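N-acetyltransferase domain-containing protein (PDB 2OZH) probably transfers acyl groups, most likely from an acyl-coenzyme A donor, as a putative acetyltransferase of the GNAT family. Local coordinates at residues A[9-12]-A[13-16]; A[38-41]-A[42-46]; A[77-80]-A[81-84]; A[89-92]-A[93-97]. One frame throughout, in Å; residues are numbered along the deposited sequence. Where two conformers were deposited one is given.

Contact 1: A[9-12]-A[13-16]; sequences TDNS and LLDI
Leu14 lies along Asn11, the two side chains running side by side in the same direction. Its CD1 methyl comes within 3.7 Å of Asn11 OD1, while Leu14 CG rests 3.6 Å from the main-chain Asn11 O. That same carbonyl accepts Leu14 N at 3.1 Å. One residue earlier, Leu13 N donates to Asp10 O at 3.1 Å (N-H...O angle 157°), and Leu13 CD1 reaches back to Asp10 CB at 4.1 Å. These short i to i+3 links make a 3-10 turn in the loop joining strand 6-8 to helix 16-26. An Asx turn opens it: Asp10 OD1 accepts Ser12 N at 2.9 Å and Ser12 OG at 2.6 Å, both from the same face of the carboxylate. Asp10 CG lies opposite its own backbone N (chi1 -177°), which carries OD1 to Ser12; the two bonds should limit rotation of the carboxylate. A water joins Asn11 O to Leu14 O. Further out, Leu14 packs on Ile42, Cys47 and Phe59, and Asn11 ND2 makes a weak bond to Ile42 O. Asp15, next along, is the N-cap of helix 16-26, its OD1 accepting Leu18 N.

Contact 2: A[38-41]-A[42-46]; sequences VQRA and IDHSL. With EDO (1,2-ethanediol), chain G.
The last turn of helix 35-43 runs in regular i to i+4 bonds, Ile42 N to Val38 O at 3.0 Å and Asp43 N to Gln39 O at 2.9 Å, until His44 leaves helical geometry. On the outer side Gln39 reaches along the helix to Asp43. The chain bends at chi2 (72°), which folds the amide back so that NE2 donates to Asp43 OD1 at 3.0 Å; Asp43 OD1 lies near the plane of the Gln39 amide, whereas NE2 stands above the plane of the Asp43 carboxylate, and the two planes are turned 34° apart. On the inner side Val38 and Ile42 point the same way, Val38 CG1 meeting Ile42 CD1 at 3.8 Å, and together they face helix 16-26, where Ile42 packs on Ile16 and Ile19. Helix 35-43 is the second of the two helices that link the first two strands, as usual in the GNAT fold, and here the chain passes into strand 46-52. At this exit Ala41 O is held twice, by His44 N at 3.1 Å and by Ser45 OG at 2.7 Å, the donors approaching from opposite faces of the carbonyl plane. Ser45 is buried, and its hydroxyl oxygen is also bonded to Arg61 NH1. The His44 ring sets its CD2 edge 3.1 Å from Arg40 O and runs alongside the aliphatic part of Arg40. An ethanediol, probably from the crystallisation liquor, forms a weak bond with His44 NE2. Tyr66 of the second subunit meets the His44 ring edge-to-face and packs on Arg40, placing this helix end at the dimer interface.

Contact 3: A[77-80]-A[81-84]; sequences VLPE and HRGR. With SO4 (sulfate ion), chain B.
Arg82 lies alongside Pro79, its guanidinium laid flat over the proline backbone: Pro79 CA stands 3.6 Å above one face, offset toward the rim, and Pro79 CG is 3.7 Å from Arg82 NH2. In the conformer described here, one of two deposited for each of Val77 and Arg82, the edge of the same group turns to Val77 O, which receives NE at 3.0 Å and NH2 at 3.1 Å in a side-on, two-nitrogen grip. The oxygen sits close to the guanidinium plane; seen from the carbonyl, NH2 approaches nearly along the C=O axis and NE from above the plane. A chain extended from CG to NE carries the group back over the turn. Between Val77 and Arg82 the backbone turns in a 3-10 segment, with His81 N donating to Leu78 O at 2.9 Å. The turn leads from strand 69-77 into the loop that corresponds to the GNAT Q/R-x-x-G-x-G/A motif, starting at Arg82 but with Ser87 at the final Gly/Ala position; in relatives this loop wraps the pyrophosphate of acetyl-CoA. Consistent with such an anion site, a sulfate, probably from the crystallisation liquor, accepts Gly83 N through O4 at 2.7 Å in an almost straight bond (172°), and Ser87 OG binds it as well. Glu80 and His81 run side by side, their carboxylate and ring planes 39° apart. With Glu80 CG between backbone N and carbonyl carbon (chi1 73°), that methylene comes 3.5 Å from His81 CD2, while Leu78 CB approaches the ring edge. A water ties Glu80 O and Arg82 O to Arg84 NE.

Contact 4: A[89-92]-A[93-97]; sequences ALMD and AVMAH
Helix 86-96 is the connecting helix of a beta-alpha-beta crossover between strands 69-77 and 105-109, a central element of the GNAT fold, and the residues from Ala89 onward cover its later turns and run on to His97 in the loop beyond. Met91 and Met95, both selenomethionine in this crystal, stand one turn apart: the Met91 methyl comes toward that of Met95, whose SE-CE bond runs across the line between them, a loose CE to CE approach of 4.3 Å. Beneath them Met95 N donates to Met91 O at 2.8 Å, and Met95 CG lies 3.3 Å from that same oxygen, since CG is turned away from the carbonyl carbon (chi1 -67°) and sits back over the preceding turn. Val94 N donates to Leu90 O at 2.9 Å. Ala93 N to Ala89 O and Ala96 N to Asp92 O continue the i to i+4 pattern.

The small Ala93 packs on Val7 of strand 6-8 and Phe48 of strand 46-52, while Val94 and Met95 both pack on Phe106, Met95 also touching Arg134 of the second subunit. Asp92, on a less buried side, directs its carboxylate back along the helix to a salt bridge with Lys88. Back within the helix, Val94 CG2 comes within 3.3 Å of Leu90 O, a methyl placed against the carbonyl that its own backbone N already uses.

Overall arrangement
Contacts 1 and 2, with centres about 10 Å apart, form one patch: Ile16 CD1 meets Ile42 CD1 at 3.6 Å, and the loop before helix 16-26 is thereby packed on the end of helix 35-43. Contact 4 touches this patch through His97, which packs on Thr9 of contact 1 and, CE1 to Leu46 CD2 at 3.7 Å, on contact 2. Contact 3 stands apart, its nearest atoms about 13 Å from contact 2, 8 Å from contact 1 and 6 Å from contact 4. It holds the sulfate, which probably marks the cofactor pyrophosphate site, just before the helix that carries contact 4; the subunit interface involves contacts 2 and 4.

Contact 1: A[9-12]-A[13-16]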
ATOM      1  N   THR A   9     -18.693   3.072  -0.949  1.00 11.55           N
ATOM      2  CA  THR A   9     -17.432   2.893  -1.629  1.00 11.32           C
ATOM      3  C   THR A   9     -17.511   3.196  -3.129  1.00 12.37           C
ATOM      4  O   THR A   9     -16.586   2.904  -3.876  1.00 12.69           O
ATOM      5  CB  THR A   9     -16.856   1.480  -1.443  1.00 12.82           C
ATOM      6  OG1 THR A   9     -17.850   0.527  -1.844  1.00 17.61           O
ATOM      7  CG2 THR A   9     -16.466   1.262  -0.003  1.00 14.54           C
ATOM      8  N   ASP A  10     -18.602   3.829  -3.566  1.00 11.23           N
ATOM      9  CA  ASP A  10     -18.773   4.251  -4.948  1.00 10.40           C
ATOM     10  C   ASP A  10     -18.128   5.618  -5.159  1.00 10.69           C
ATOM     11  O   ASP A  10     -18.663   6.633  -4.683  1.00 10.75           O
ATOM     12  CB  ASP A  10     -20.270   4.280  -5.257  1.00 11.12           C
ATOM     13  CG  ASP A  10     -20.565   4.637  -6.697  1.00 16.47           C
ATOM     14  OD1 ASP A  10     -19.719   5.168  -7.432  1.00 14.12           O
ATOM     15  OD2 ASP A  10     -21.735   4.393  -7.085  1.00 21.81           O
ATOM     16  N   ASN A  11     -16.999   5.654  -5.873  1.00 11.15           N
ATOM     17  CA  ASN A  11     -16.280   6.890  -6.035  1.00 10.52           C
ATOM     18  C   ASN A  11     -17.081   7.971  -6.719  1.00 11.07           C
ATOM     19  O   ASN A  11     -16.767   9.167  -6.539  1.00 10.51           O
ATOM     20  CB  ASN A  11     -14.995   6.682  -6.815  1.00 11.46           C
ATOM     21  CG  ASN A  11     -13.899   5.967  -6.023  1.00 12.10           C
ATOM     22  OD1 ASN A  11     -14.045   5.655  -4.851  1.00 11.99           O
ATOM     23  ND2 ASN A  11     -12.772   5.765  -6.686  1.00 13.71           N
ATOM     24  N   SER A  12     -18.091   7.590  -7.502  1.00 10.17           N
ATOM     25  CA  SER A  12     -18.885   8.601  -8.175  1.00 10.80           C
ATOM     26  C   SER A  12     -19.642   9.534  -7.232  1.00 10.91           C
ATOM     27  O   SER A  12     -19.999  10.645  -7.645  1.00 12.00           O
ATOM     28  CB  SER A  12     -19.851   7.985  -9.188  1.00 11.62           C
ATOM     29  OG  SER A  12     -20.883   7.275  -8.536  1.00 14.05           O
ATOM     30  N   LEU A  13     -19.915   9.090  -6.015  1.00 10.71           N
ATOM     31  CA  LEU A  13     -20.585   9.913  -5.007  1.00  9.17           C
ATOM     32  C   LEU A  13     -19.631  10.876  -4.303  1.00 10.68           C
ATOM     33  O   LEU A  13     -20.090  11.856  -3.717  1.00 10.52           O
ATOM     34  CB  LEU A  13     -21.226   9.035  -3.947  1.00 10.78           C
ATOM     35  CG  LEU A  13     -22.483   8.332  -4.438  1.00 11.14           C
ATOM     36  CD1 LEU A  13     -22.785   7.095  -3.596  1.00 12.70           C
ATOM     37  CD2 LEU A  13     -23.660   9.270  -4.412  1.00 11.63           C
ATOM     38  N   LEU A  14     -18.321  10.653  -4.374  1.00 10.56           N
ATOM     39  CA  LEU A  14     -17.388  11.509  -3.632  1.00 10.58           C
ATOM     40  C   LEU A  14     -17.432  12.947  -4.122  1.00 10.68           C
ATOM     41  O   LEU A  14     -17.570  13.202  -5.332  1.00 11.24           O
ATOM     42  CB  LEU A  14     -15.967  10.975  -3.763  1.00 10.60           C
ATOM     43  CG  LEU A  14     -15.700   9.595  -3.155  1.00 12.18           C
ATOM     44  CD1 LEU A  14     -14.316   9.129  -3.567  1.00 10.88           C
ATOM     45  CD2 LEU A  14     -15.845   9.607  -1.643  1.00 10.90           C
ATOM     46  N   ASP A  15     -17.242  13.868  -3.193  1.00 10.22           N
ATOM     47  CA  ASP A  15     -17.111  15.293  -3.491  1.00  9.81           C
ATOM     48  C   ASP A  15     -15.613  15.560  -3.573  1.00 10.13           C
ATOM     49  O   ASP A  15     -14.950  15.811  -2.573  1.00 10.37           O
ATOM     50  CB  ASP A  15     -17.807  16.105  -2.403  1.00  9.75           C
ATOM     51  CG  ASP A  15     -17.796  17.610  -2.656  1.00 10.20           C
ATOM     52  OD1 ASP A  15     -16.937  18.070  -3.444  1.00 11.15           O
ATOM     53  OD2 ASP A  15     -18.627  18.302  -2.015  1.00 11.32           O
ATOM     54  N   ILE A  16     -15.052  15.453  -4.775  1.00 10.51           N
ATOM     55  CA  ILE A  16     -13.617  15.529  -4.965  1.00 10.45           C
ATOM     56  C   ILE A  16     -13.101  16.890  -4.545  1.00 10.75           C
ATOM     57  O   ILE A  16     -12.027  16.977  -3.945  1.00 11.29           O
ATOM     58  CB  ILE A  16     -13.225  15.200  -6.440  1.00 12.14           C
ATOM     59  CG1 ILE A  16     -13.774  13.833  -6.881  1.00 14.07           C
ATOM     60  CG2 ILE A  16     -11.728  15.289  -6.618  1.00 14.71           C
ATOM     61  CD1 ILE A  16     -13.226  12.645  -6.146  1.00 14.88           C
TER
HETATM   62  O   HOH W   1     -16.725  11.755  -7.538  1.00 12.77           O

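Contact 2: A[38-41]-A[42-46]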
ATOM      1  N   VAL A  38      -4.992  14.127  -6.149  1.00 11.78           N
ATOM      2  CA  VAL A  38      -6.157  13.658  -5.380  1.00 11.00           C
ATOM      3  C   VAL A  38      -7.016  12.775  -6.263  1.00 11.31           C
ATOM      4  O   VAL A  38      -7.418  11.692  -5.846  1.00 11.75           O
ATOM      5  CB  VAL A  38      -6.963  14.864  -4.820  1.00 11.10           C
ATOM      6  CG1 VAL A  38      -8.260  14.390  -4.178  1.00 12.67           C
ATOM      7  CG2 VAL A  38      -6.127  15.620  -3.800  1.00 12.95           C
ATOM      8  N   GLN A  39      -7.322  13.230  -7.467  1.00 11.08           N
ATOM      9  CA  GLN A  39      -8.169  12.468  -8.352  1.00 11.03           C
ATOM     10  C   GLN A  39      -7.538  11.138  -8.719  1.00 10.73           C
ATOM     11  O   GLN A  39      -8.213  10.097  -8.656  1.00 11.98           O
ATOM     12  CB  GLN A  39      -8.496  13.236  -9.622  1.00 12.91           C
ATOM     13  CG  GLN A  39      -9.520  12.496 -10.499  1.00 15.38           C
ATOM     14  CD  GLN A  39     -10.919  12.491  -9.943  1.00 17.95           C
ATOM     15  OE1 GLN A  39     -11.541  13.556  -9.827  1.00 18.37           O
ATOM     16  NE2 GLN A  39     -11.442  11.324  -9.624  1.00 16.34           N
ATOM     17  N   ARG A  40      -6.256  11.162  -9.087  1.00 11.24           N
ATOM     18  CA  ARG A  40      -5.577   9.918  -9.442  1.00 10.84           C
ATOM     19  C   ARG A  40      -5.544   8.945  -8.263  1.00 11.65           C
ATOM     20  O   ARG A  40      -5.797   7.742  -8.412  1.00 12.24           O
ATOM     21  CB  ARG A  40      -4.174  10.225  -9.942  1.00 12.30           C
ATOM     22  CG  ARG A  40      -3.407   9.008 -10.430  1.00 13.46           C
ATOM     23  CD  ARG A  40      -2.127   9.383 -11.183  1.00 17.93           C
ATOM     24  NE  ARG A  40      -2.467  10.264 -12.297  1.00 24.04           N
ATOM     25  CZ  ARG A  40      -2.071  11.531 -12.459  1.00 25.12           C
ATOM     26  NH1 ARG A  40      -1.216  12.113 -11.636  1.00 27.18           N
ATOM     27  NH2 ARG A  40      -2.521  12.219 -13.512  1.00 33.24           N
ATOM     28  N   ALA A  41      -5.238   9.462  -7.089  1.00 11.01           N
ATOM     29  CA  ALA A  41      -5.192   8.628  -5.904  1.00 11.04           C
ATOM     30  C   ALA A  41      -6.521   7.948  -5.686  1.00 11.01           C
ATOM     31  O   ALA A  41      -6.594   6.741  -5.435  1.00 11.90           O
ATOM     32  CB  ALA A  41      -4.840   9.480  -4.677  1.00 12.51           C
ATOM     33  N   ILE A  42      -7.613   8.710  -5.748  1.00 10.96           N
ATOM     34  CA  ILE A  42      -8.943   8.168  -5.544  1.00 10.62           C
ATOM     35  C   ILE A  42      -9.276   7.107  -6.582  1.00 10.89           C
ATOM     36  O   ILE A  42      -9.834   6.055  -6.241  1.00 11.64           O
ATOM     37  CB  ILE A  42      -9.957   9.350  -5.511  1.00 12.03           C
ATOM     38  CG1 ILE A  42      -9.848  10.059  -4.155  1.00 12.37           C
ATOM     39  CG2 ILE A  42     -11.376   8.890  -5.804  1.00 11.83           C
ATOM     40  CD1 ILE A  42     -10.613  11.366  -4.054  1.00 14.03           C
ATOM     41  N   ASP A  43      -8.901   7.380  -7.838  1.00 10.93           N
ATOM     42  CA  ASP A  43      -9.197   6.460  -8.927  1.00 10.80           C
ATOM     43  C   ASP A  43      -8.551   5.094  -8.698  1.00 10.88           C
ATOM     44  O   ASP A  43      -9.074   4.071  -9.156  1.00 14.05           O
ATOM     45  CB  ASP A  43      -8.706   7.015 -10.244  1.00 12.22           C
ATOM     46  CG  ASP A  43      -9.513   8.200 -10.754  1.00 15.98           C
ATOM     47  OD1 ASP A  43     -10.601   8.482 -10.259  1.00 16.51           O
ATOM     48  OD2 ASP A  43      -9.012   8.829 -11.718  1.00 17.42           O
ATOM     49  N   HIS A  44      -7.464   5.049  -7.942  1.00 11.00           N
ATOM     50  CA  HIS A  44      -6.711   3.802  -7.729  1.00 11.15           C
ATOM     51  C   HIS A  44      -6.744   3.292  -6.311  1.00 11.94           C
ATOM     52  O   HIS A  44      -5.915   2.474  -5.900  1.00 12.98           O
ATOM     53  CB  HIS A  44      -5.273   3.987  -8.221  1.00 10.75           C
ATOM     54  CG  HIS A  44      -5.203   4.231  -9.676  1.00 11.29           C
ATOM     55  ND1 HIS A  44      -5.339   3.216 -10.594  1.00 14.74           N
ATOM     56  CD2 HIS A  44      -5.076   5.387 -10.374  1.00 13.12           C
ATOM     57  CE1 HIS A  44      -5.268   3.744 -11.805  1.00 16.45           C
ATOM     58  NE2 HIS A  44      -5.121   5.051 -11.703  1.00 17.57           N
ATOM     59  N   SER A  45      -7.729   3.738  -5.548  1.00 11.73           N
ATOM     60  CA  SER A  45      -7.922   3.330  -4.180  1.00 11.01           C
ATOM     61  C   SER A  45      -9.326   2.853  -3.939  1.00 11.79           C
ATOM     62  O   SER A  45     -10.237   3.157  -4.716  1.00 12.80           O
ATOM     63  CB  SER A  45      -7.688   4.528  -3.235  1.00 12.94           C
ATOM     64  OG  SER A  45      -6.378   5.049  -3.395  1.00 12.86           O
ATOM     65  N   LEU A  46      -9.511   2.150  -2.824  1.00 10.96           N
ATOM     66  CA  LEU A  46     -10.818   1.819  -2.295  1.00 11.18           C
ATOM     67  C   LEU A  46     -11.170   2.886  -1.281  1.00 10.33           C
ATOM     68  O   LEU A  46     -10.552   3.025  -0.233  1.00 11.14           O
ATOM     69  CB  LEU A  46     -10.824   0.438  -1.642  1.00 10.89           C
ATOM     70  CG  LEU A  46     -12.148  -0.019  -1.031  1.00 11.81           C
ATOM     71  CD1 LEU A  46     -13.243  -0.092  -2.046  1.00 13.34           C
ATOM     72  CD2 LEU A  46     -11.961  -1.398  -0.395  1.00 13.34           C
TER
HETATM   73  C1  EDO G 303      -2.223   4.691 -14.664  1.00 45.88           C
HETATM   74  O1  EDO G 303      -2.787   3.503 -14.098  1.00 51.60           O
HETATM   75  C2  EDO G 303      -1.908   5.661 -13.537  1.00 41.69           C
HETATM   76  O2  EDO G 303      -2.867   6.718 -13.523  1.00 45.94           O

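Contact 3: A[77-80]-A[81-84]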
ATOM      1  N   VAL A  77     -13.077  13.672   9.323  1.00 11.01           N
ATOM      2  CA  VAL A  77     -14.471  14.071   9.528  0.50 10.71           C
ATOM      3  C   VAL A  77     -14.476  15.582   9.600  1.00 11.43           C
ATOM      4  O   VAL A  77     -13.647  16.152  10.299  1.00 13.07           O
ATOM      5  CB  VAL A  77     -15.052  13.454  10.808  0.50 10.70           C
ATOM      6  CG1 VAL A  77     -16.443  13.974  11.073  0.50 11.28           C
ATOM      7  CG2 VAL A  77     -15.054  11.937  10.717  0.50  9.13           C
ATOM      8  N   LEU A  78     -15.402  16.243   8.897  1.00 10.73           N
ATOM      9  CA  LEU A  78     -15.470  17.696   8.943  1.00 11.96           C
ATOM     10  C   LEU A  78     -15.775  18.151  10.352  1.00 11.19           C
ATOM     11  O   LEU A  78     -16.522  17.485  11.087  1.00 11.09           O
ATOM     12  CB  LEU A  78     -16.480  18.226   7.951  1.00 12.90           C
ATOM     13  CG  LEU A  78     -16.127  17.963   6.481  1.00 16.20           C
ATOM     14  CD1 LEU A  78     -17.225  18.556   5.626  1.00 16.09           C
ATOM     15  CD2 LEU A  78     -14.743  18.521   6.113  1.00 17.15           C
ATOM     16  N   PRO A  79     -15.197  19.268  10.790  1.00 12.66           N
ATOM     17  CA  PRO A  79     -15.294  19.652  12.192  1.00 14.20           C
ATOM     18  C   PRO A  79     -16.689  19.800  12.749  1.00 13.51           C
ATOM     19  O   PRO A  79     -16.922  19.423  13.917  1.00 17.39           O
ATOM     20  CB  PRO A  79     -14.565  21.007  12.237  1.00 17.28           C
ATOM     21  CG  PRO A  79     -13.604  20.951  11.136  1.00 18.94           C
ATOM     22  CD  PRO A  79     -14.288  20.155  10.031  1.00 16.03           C
ATOM     23  N   GLU A  80     -17.632  20.302  11.973  1.00 13.72           N
ATOM     24  CA  GLU A  80     -18.985  20.487  12.491  1.00 15.16           C
ATOM     25  C   GLU A  80     -19.769  19.182  12.636  1.00 16.17           C
ATOM     26  O   GLU A  80     -20.875  19.184  13.177  1.00 18.34           O
ATOM     27  CB  GLU A  80     -19.777  21.511  11.659  1.00 18.57           C
ATOM     28  CG  GLU A  80     -20.211  21.042  10.321  1.00 23.22           C
ATOM     29  CD  GLU A  80     -19.187  21.241   9.190  1.00 27.29           C
ATOM     30  OE1 GLU A  80     -17.934  21.357   9.415  1.00 24.96           O
ATOM     31  OE2 GLU A  80     -19.685  21.259   8.034  1.00 33.05           O
ATOM     32  N   HIS A  81     -19.188  18.081  12.177  1.00 13.19           N
ATOM     33  CA  HIS A  81     -19.817  16.768  12.152  1.00 11.86           C
ATOM     34  C   HIS A  81     -19.146  15.796  13.099  1.00 13.11           C
ATOM     35  O   HIS A  81     -19.415  14.593  13.030  1.00 13.59           O
ATOM     36  CB  HIS A  81     -19.822  16.217  10.719  1.00 14.25           C
ATOM     37  CG  HIS A  81     -20.698  16.994   9.798  1.00 12.51           C
ATOM     38  ND1 HIS A  81     -22.077  16.885   9.816  1.00 16.33           N
ATOM     39  CD2 HIS A  81     -20.401  17.879   8.821  1.00 16.28           C
ATOM     40  CE1 HIS A  81     -22.584  17.708   8.911  1.00 17.52           C
ATOM     41  NE2 HIS A  81     -21.591  18.327   8.303  1.00 17.24           N
ATOM     42  N   ARG A  82     -18.253  16.278  13.950  1.00 12.80           N
ATOM     43  CA  ARG A  82     -17.537  15.407  14.863  0.60 14.37           C
ATOM     44  C   ARG A  82     -18.381  14.957  16.069  1.00 13.79           C
ATOM     45  O   ARG A  82     -19.397  15.588  16.419  1.00 14.82           O
ATOM     46  CB  ARG A  82     -16.202  16.043  15.285  0.60 15.41           C
ATOM     47  CG  ARG A  82     -15.213  16.031  14.122  0.60 17.57           C
ATOM     48  CD  ARG A  82     -13.941  16.766  14.366  0.60 19.51           C
ATOM     49  NE  ARG A  82     -13.188  16.921  13.115  0.60 17.80           N
ATOM     50  CZ  ARG A  82     -12.205  17.795  12.964  0.60 22.59           C
ATOM     51  NH1 ARG A  82     -11.825  18.567  13.979  0.60 22.24           N
ATOM     52  NH2 ARG A  82     -11.602  17.900  11.798  0.60 20.63           N
ATOM     53  N   GLY A  83     -17.939  13.855  16.674  1.00 11.37           N
ATOM     54  CA  GLY A  83     -18.566  13.307  17.866  1.00 12.90           C
ATOM     55  C   GLY A  83     -19.874  12.563  17.644  1.00 12.50           C
ATOM     56  O   GLY A  83     -20.571  12.227  18.603  1.00 12.86           O
ATOM     57  N   ARG A  84     -20.220  12.305  16.381  1.00 10.79           N
ATOM     58  CA  ARG A  84     -21.464  11.671  16.009  1.00 10.16           C
ATOM     59  C   ARG A  84     -21.309  10.231  15.575  1.00 11.95           C
ATOM     60  O   ARG A  84     -22.253   9.627  15.112  1.00 16.37           O
ATOM     61  CB  ARG A  84     -22.150  12.489  14.915  1.00 11.33           C
ATOM     62  CG  ARG A  84     -22.581  13.829  15.395  1.00 13.17           C
ATOM     63  CD  ARG A  84     -23.092  14.674  14.251  1.00 17.69           C
ATOM     64  NE  ARG A  84     -23.703  15.939  14.651  1.00 24.56           N
ATOM     65  CZ  ARG A  84     -25.017  16.144  14.792  1.00 36.22           C
ATOM     66  NH1 ARG A  84     -25.908  15.169  14.606  1.00 35.57           N
ATOM     67  NH2 ARG A  84     -25.443  17.354  15.143  1.00 40.25           N
TER
HETATM   68  S   SO4 B 142     -15.607  11.217  15.303  1.00 22.66           S
HETATM   69  O1  SO4 B 142     -15.543  10.509  16.565  1.00 37.27           O
HETATM   70  O2  SO4 B 142     -14.225  11.161  14.821  1.00 24.05           O
HETATM   71  O3  SO4 B 142     -16.506  10.370  14.593  1.00 20.42           O
HETATM   72  O4  SO4 B 142     -15.893  12.637  15.453  1.00 24.81           O
HETATM   73  O   HOH W   2     -21.205  17.342  15.460  1.00 23.94           O

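Contact 4: A[89-92]-A[93-97]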
ATOM      1  N   ALA A  89     -18.150   4.805  11.910  1.00 11.52           N
ATOM      2  CA  ALA A  89     -18.958   4.207  10.849  1.00 11.08           C
ATOM      3  C   ALA A  89     -18.058   3.844   9.668  1.00 12.38           C
ATOM      4  O   ALA A  89     -18.176   2.761   9.058  1.00 11.93           O
ATOM      5  CB  ALA A  89     -20.090   5.141  10.408  1.00 12.73           C
ATOM      6  N   LEU A  90     -17.143   4.743   9.337  1.00 11.28           N
ATOM      7  CA  LEU A  90     -16.266   4.451   8.232  0.50 11.32           C
ATOM      8  C   LEU A  90     -15.267   3.340   8.574  1.00 10.01           C
ATOM      9  O   LEU A  90     -15.030   2.453   7.759  1.00 10.99           O
ATOM     10  CB  LEU A  90     -15.599   5.728   7.716  0.50 11.85           C
ATOM     11  CG  LEU A  90     -16.363   6.495   6.632  0.50 12.54           C
ATOM     12  CD1 LEU A  90     -17.684   7.026   7.134  0.50 15.02           C
ATOM     13  CD2 LEU A  90     -15.561   7.595   6.077  0.50  9.71           C
HETATM   14  N   MSE A  91     -14.680   3.358   9.771  1.00 10.78           N
HETATM   15  CA  MSE A  91     -13.759   2.309  10.143  1.00 12.46           C
HETATM   16  C   MSE A  91     -14.413   0.955  10.253  1.00 11.54           C
HETATM   17  O   MSE A  91     -13.836  -0.070   9.872  1.00 12.70           O
HETATM   18  CB  MSE A  91     -13.076   2.633  11.469  1.00 15.23           C
HETATM   19  CG  MSE A  91     -12.038   3.702  11.357  1.00 15.57           C
HETATM   20 SE   MSE A  91     -10.598   3.320  10.115  0.75 25.20          SE
HETATM   21  CE  MSE A  91     -10.162   1.841  10.656  1.00 17.12           C
ATOM     22  N   ASP A  92     -15.640   0.949  10.745  1.00 11.87           N
ATOM     23  CA  ASP A  92     -16.380  -0.298  10.774  1.00 11.92           C
ATOM     24  C   ASP A  92     -16.549  -0.861   9.363  1.00 11.96           C
ATOM     25  O   ASP A  92     -16.396  -2.074   9.133  1.00 12.10           O
ATOM     26  CB  ASP A  92     -17.754  -0.129  11.436  1.00 12.26           C
ATOM     27  CG  ASP A  92     -17.696   0.025  12.946  1.00 14.25           C
ATOM     28  OD1 ASP A  92     -16.647  -0.185  13.570  1.00 15.88           O
ATOM     29  OD2 ASP A  92     -18.771   0.385  13.504  1.00 18.73           O
ATOM     30  N   ALA A  93     -16.823   0.010   8.384  1.00 11.22           N
ATOM     31  CA  ALA A  93     -16.985  -0.412   7.020  1.00 10.99           C
ATOM     32  C   ALA A  93     -15.656  -0.895   6.441  1.00 11.41           C
ATOM     33  O   ALA A  93     -15.626  -1.860   5.675  1.00 12.19           O
ATOM     34  CB  ALA A  93     -17.511   0.737   6.189  1.00 12.76           C
ATOM     35  N   VAL A  94     -14.564  -0.218   6.775  1.00 11.40           N
ATOM     36  CA  VAL A  94     -13.232  -0.697   6.357  1.00 11.48           C
ATOM     37  C   VAL A  94     -12.944  -2.082   6.891  1.00 12.00           C
ATOM     38  O   VAL A  94     -12.501  -2.983   6.150  1.00 13.11           O
ATOM     39  CB  VAL A  94     -12.121   0.286   6.788  1.00 12.61           C
ATOM     40  CG1 VAL A  94     -10.725  -0.250   6.525  1.00 12.88           C
ATOM     41  CG2 VAL A  94     -12.293   1.653   6.107  1.00 13.81           C
HETATM   42  N   MSE A  95     -13.188  -2.270   8.182  1.00 12.76           N
HETATM   43  CA  MSE A  95     -12.857  -3.546   8.806  1.00 13.41           C
HETATM   44  C   MSE A  95     -13.735  -4.665   8.286  1.00 14.84           C
HETATM   45  O   MSE A  95     -13.306  -5.850   8.294  1.00 16.35           O
HETATM   46  CB  MSE A  95     -12.993  -3.453  10.323  1.00 15.89           C
HETATM   47  CG  MSE A  95     -12.010  -2.573  11.010  1.00 13.59           C
HETATM   48 SE   MSE A  95     -10.158  -3.250  11.004  0.75 28.80          SE
HETATM   49  CE  MSE A  95      -9.720  -2.261   9.514  1.00 11.87           C
ATOM     50  N   ALA A  96     -14.951  -4.343   7.852  1.00 13.02           N
ATOM     51  CA  ALA A  96     -15.897  -5.340   7.355  1.00 13.03           C
ATOM     52  C   ALA A  96     -15.876  -5.526   5.854  1.00 13.37           C
ATOM     53  O   ALA A  96     -16.606  -6.369   5.328  1.00 13.83           O
ATOM     54  CB  ALA A  96     -17.356  -5.001   7.804  1.00 14.38           C
ATOM     55  N   HIS A  97     -15.087  -4.719   5.123  1.00 12.84           N
ATOM     56  CA  HIS A  97     -15.234  -4.743   3.679  1.00 12.00           C
ATOM     57  C   HIS A  97     -14.836  -6.094   3.081  1.00 13.85           C
ATOM     58  O   HIS A  97     -13.801  -6.624   3.429  1.00 13.24           O
ATOM     59  CB  HIS A  97     -14.379  -3.640   3.040  1.00 11.44           C
ATOM     60  CG  HIS A  97     -14.726  -3.410   1.610  1.00 12.69           C
ATOM     61  ND1 HIS A  97     -14.259  -4.228   0.598  1.00 13.03           N
ATOM     62  CD2 HIS A  97     -15.561  -2.517   1.030  1.00 13.38           C
ATOM     63  CE1 HIS A  97     -14.788  -3.833  -0.547  1.00 13.72           C
ATOM     64  NE2 HIS A  97     -15.575  -2.787  -0.314  1.00 14.46           N
TER